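PDB 6UEH: Cow rumen GH26 endo-mannanase from Metagenome, which probably hydrolyses internal beta-1,4-mannosidic linkages of mannans such as galactomannan, as an endo-acting glycoside hydrolase of family 26. Local coordinates for residues A[219-224]-A[293-298]. Numbering follows the deposited sequence.
Sequences QTTERV and AEQLQR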
ATOM      1  N   GLN A 219     -22.842  18.082   0.949  1.00 20.07           N
ATOM      2  CA  GLN A 219     -23.606  17.073   1.688  1.00 20.18           C
ATOM      3  C   GLN A 219     -22.845  15.768   1.931  1.00 19.70           C
ATOM      4  O   GLN A 219     -23.458  14.716   2.123  1.00 20.98           O
ATOM      5  CB  GLN A 219     -24.922  16.771   0.961  1.00 21.80           C
ATOM      6  CG  GLN A 219     -25.921  17.918   0.979  1.00 25.75           C
ATOM      7  CD  GLN A 219     -26.671  18.012   2.294  1.00 27.85           C
ATOM      8  OE1 GLN A 219     -27.238  17.030   2.769  1.00 29.68           O
ATOM      9  NE2 GLN A 219     -26.672  19.197   2.893  1.00 28.83           N
ATOM     10  N   THR A 220     -21.517  15.839   1.933  1.00 17.54           N
ATOM     11  CA  THR A 220     -20.690  14.664   2.200  1.00 16.43           C
ATOM     12  C   THR A 220     -20.988  14.079   3.580  1.00 15.67           C
ATOM     13  O   THR A 220     -21.189  12.876   3.717  1.00 14.99           O
ATOM     14  CB  THR A 220     -19.184  14.991   2.101  1.00 15.27           C
ATOM     15  OG1 THR A 220     -18.822  15.186   0.727  1.00 14.38           O
ATOM     16  CG2 THR A 220     -18.344  13.855   2.676  1.00 14.28           C
ATOM     17  N   THR A 221     -21.029  14.943   4.592  1.00 15.08           N
ATOM     18  CA  THR A 221     -21.257  14.518   5.970  1.00 15.67           C
ATOM     19  C   THR A 221     -22.575  13.762   6.124  1.00 16.93           C
ATOM     20  O   THR A 221     -22.632  12.735   6.800  1.00 16.95           O
ATOM     21  CB  THR A 221     -21.238  15.722   6.930  1.00 16.45           C
ATOM     22  OG1 THR A 221     -19.983  16.404   6.809  1.00 16.45           O
ATOM     23  CG2 THR A 221     -21.426  15.267   8.374  1.00 16.95           C
ATOM     24  N   GLU A 222     -23.628  14.262   5.484  1.00 17.30           N
ATOM     25  CA  GLU A 222     -24.916  13.581   5.505  1.00 17.36           C
ATOM     26  C   GLU A 222     -24.828  12.204   4.845  1.00 17.03           C
ATOM     27  O   GLU A 222     -25.382  11.232   5.356  1.00 17.11           O
ATOM     28  CB  GLU A 222     -25.989  14.426   4.815  1.00 19.00           C
ATOM     29  CG  GLU A 222     -26.481  15.615   5.634  1.00 23.16           C
ATOM     30  CD  GLU A 222     -25.540  16.810   5.586  1.00 22.47           C
ATOM     31  OE1 GLU A 222     -24.489  16.727   4.916  1.00 20.38           O
ATOM     32  OE2 GLU A 222     -25.858  17.840   6.220  1.00 20.81           O
ATOM     33  N   ARG A 223     -24.127  12.117   3.718  1.00 16.08           N
ATOM     34  CA  ARG A 223     -24.000  10.839   3.020  1.00 16.89           C
ATOM     35  C   ARG A 223     -23.158   9.844   3.815  1.00 15.50           C
ATOM     36  O   ARG A 223     -23.394   8.641   3.751  1.00 15.82           O
ATOM     37  CB  ARG A 223     -23.411  11.036   1.619  1.00 17.13           C
ATOM     38  CG  ARG A 223     -24.384  11.669   0.627  1.00 19.13           C
ATOM     39  CD  ARG A 223     -23.858  11.627  -0.805  1.00 18.35           C
ATOM     40  NE  ARG A 223     -22.564  12.293  -0.932  1.00 19.67           N
ATOM     41  CZ  ARG A 223     -22.409  13.607  -1.058  1.00 19.58           C
ATOM     42  NH1 ARG A 223     -23.469  14.405  -1.070  1.00 18.52           N
ATOM     43  NH2 ARG A 223     -21.192  14.124  -1.163  1.00 19.09           N
ATOM     44  N   VAL A 224     -22.183  10.345   4.570  1.00 14.05           N
ATOM     45  CA  VAL A 224     -21.392   9.479   5.441  1.00 18.09           C
ATOM     46  C   VAL A 224     -22.279   8.890   6.534  1.00 18.19           C
ATOM     47  O   VAL A 224     -22.235   7.689   6.809  1.00 13.98           O
ATOM     48  CB  VAL A 224     -20.213  10.233   6.088  1.00 18.35           C
ATOM     49  CG1 VAL A 224     -19.528   9.357   7.128  1.00 18.40           C
ATOM     50  CG2 VAL A 224     -19.218  10.680   5.027  1.00 17.80           C
ATOM     51  N   ALA A 293     -12.577  19.944  10.960  1.00 16.98           N
ATOM     52  CA  ALA A 293     -12.919  19.450  12.293  1.00 17.51           C
ATOM     53  C   ALA A 293     -14.399  19.647  12.588  1.00 17.51           C
ATOM     54  O   ALA A 293     -15.019  18.836  13.278  1.00 16.30           O
ATOM     55  CB  ALA A 293     -12.074  20.142  13.351  1.00 18.82           C
ATOM     56  N   GLU A 294     -14.955  20.731  12.055  1.00 16.98           N
ATOM     57  CA  GLU A 294     -16.367  21.038  12.228  1.00 20.04           C
ATOM     58  C   GLU A 294     -17.233  19.905  11.684  1.00 17.20           C
ATOM     59  O   GLU A 294     -18.224  19.519  12.298  1.00 16.97           O
ATOM     60  CB  GLU A 294     -16.713  22.358  11.534  1.00 24.37           C
ATOM     61  CG  GLU A 294     -18.167  22.777  11.665  1.00 30.36           C
ATOM     62  CD  GLU A 294     -18.446  24.129  11.028  1.00 35.70           C
ATOM     63  OE1 GLU A 294     -19.628  24.531  10.979  1.00 38.89           O
ATOM     64  OE2 GLU A 294     -17.486  24.791  10.576  1.00 37.40           O
ATOM     65  N   GLN A 295     -16.844  19.368  10.535  1.00 15.84           N
ATOM     66  CA  GLN A 295     -17.581  18.268   9.926  1.00 17.82           C
ATOM     67  C   GLN A 295     -17.334  16.946  10.652  1.00 17.75           C
ATOM     68  O   GLN A 295     -18.259  16.155  10.846  1.00 19.40           O
ATOM     69  CB  GLN A 295     -17.213  18.142   8.447  1.00 16.96           C
ATOM     70  CG  GLN A 295     -17.587  19.369   7.644  1.00 18.37           C
ATOM     71  CD  GLN A 295     -19.038  19.766   7.845  1.00 19.15           C
ATOM     72  OE1 GLN A 295     -19.936  18.925   7.793  1.00 18.81           O
ATOM     73  NE2 GLN A 295     -19.275  21.052   8.088  1.00 20.23           N
ATOM     74  N   LEU A 296     -16.088  16.714  11.052  1.00 15.34           N
ATOM     75  CA  LEU A 296     -15.727  15.492  11.764  1.00 14.88           C
ATOM     76  C   LEU A 296     -16.404  15.424  13.128  1.00 14.60           C
ATOM     77  O   LEU A 296     -16.709  14.336  13.623  1.00 14.69           O
ATOM     78  CB  LEU A 296     -14.209  15.395  11.923  1.00 14.14           C
ATOM     79  CG  LEU A 296     -13.445  15.267  10.602  1.00 14.28           C
ATOM     80  CD1 LEU A 296     -11.943  15.175  10.844  1.00 13.69           C
ATOM     81  CD2 LEU A 296     -13.948  14.059   9.819  1.00 13.70           C
ATOM     82  N   GLN A 297     -16.637  16.588  13.726  1.00 13.62           N
ATOM     83  CA  GLN A 297     -17.314  16.671  15.015  1.00 16.08           C
ATOM     84  C   GLN A 297     -18.769  16.237  14.890  1.00 16.11           C
ATOM     85  O   GLN A 297     -19.305  15.575  15.777  1.00 15.93           O
ATOM     86  CB  GLN A 297     -17.232  18.091  15.580  1.00 18.96           C
ATOM     87  CG  GLN A 297     -17.914  18.255  16.930  1.00 24.34           C
ATOM     88  CD  GLN A 297     -17.238  17.453  18.026  1.00 28.18           C
ATOM     89  OE1 GLN A 297     -16.024  17.543  18.215  1.00 29.87           O
ATOM     90  NE2 GLN A 297     -18.021  16.657  18.753  1.00 28.65           N
ATOM     91  N   ARG A 298     -19.404  16.618  13.784  1.00 17.31           N
ATOM     92  CA  ARG A 298     -20.776  16.201  13.507  1.00 18.67           C
ATOM     93  C   ARG A 298     -20.855  14.672  13.465  1.00 18.30           C
ATOM     94  O   ARG A 298     -21.781  14.071  14.015  1.00 16.78           O
ATOM     95  CB  ARG A 298     -21.271  16.798  12.189  1.00 19.57           C
ATOM     96  CG  ARG A 298     -21.319  18.319  12.152  1.00 20.02           C
ATOM     97  CD  ARG A 298     -21.694  18.806  10.760  1.00 20.38           C
ATOM     98  NE  ARG A 298     -23.047  18.396  10.395  1.00 20.97           N
ATOM     99  CZ  ARG A 298     -23.481  18.286   9.146  1.00 22.51           C
ATOM    100  NH1 ARG A 298     -22.661  18.539   8.138  1.00 23.20           N
ATOM    101  NH2 ARG A 298     -24.729  17.916   8.901  1.00 20.70           N
TER
HETATM  102  O   HOH W   1     -22.772  18.834   5.145  1.00 15.01           O
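T221 and Q295 bring their CA atoms to 6.6 Å where segments 219-224 and 293-298, on helices 220-230 and 280-301, run side by side. The two short axes approach to 10.2 Å and point nearly the same way, 24° apart. This is side-by-side packing of two outer helices of the (beta/alpha)8 TIM barrel of family 26. Parallel strands 202-206, 234-238 and 306-309 lie in the same barrel wall, and F207 and L299 pack against T221. Between the helices the contact is mostly polar.

T221 turns its hydroxyl toward Q295, and T221 OG1 donates to Q295 OE1 at 2.7 Å. The bond lies in the amide plane and uses a lone pair. R298 NH1 donates to Q295 OE1 at 2.8 Å, also in the amide plane, so one buried residue's carbonyl oxygen takes two donors. T221 OG1 sits beside the backbone N (chi1 -57°), which leaves CG2 anti to that N. T221 CG2 thus lies over one face of the guanidinium, 3.5 Å from R298 NH1.

The R298 chain bends at chi3 and reaches across to E222. R298 NH2 donates a nearly straight hydrogen bond to E222 OE2 at 2.9 Å, part of a salt bridge. E222 OE2 lies in the guanidinium plane, but R298 NH2 meets it from well above the carboxylate plane; the two planes are 63° apart. A leucine in place of R298 would probably leave E222 without its charge partner and Q295 OE1 with one donor fewer. A water completes the link, donating to E222 OE1 at 2.7 Å and accepting from R298 NH1 at 3.0 Å.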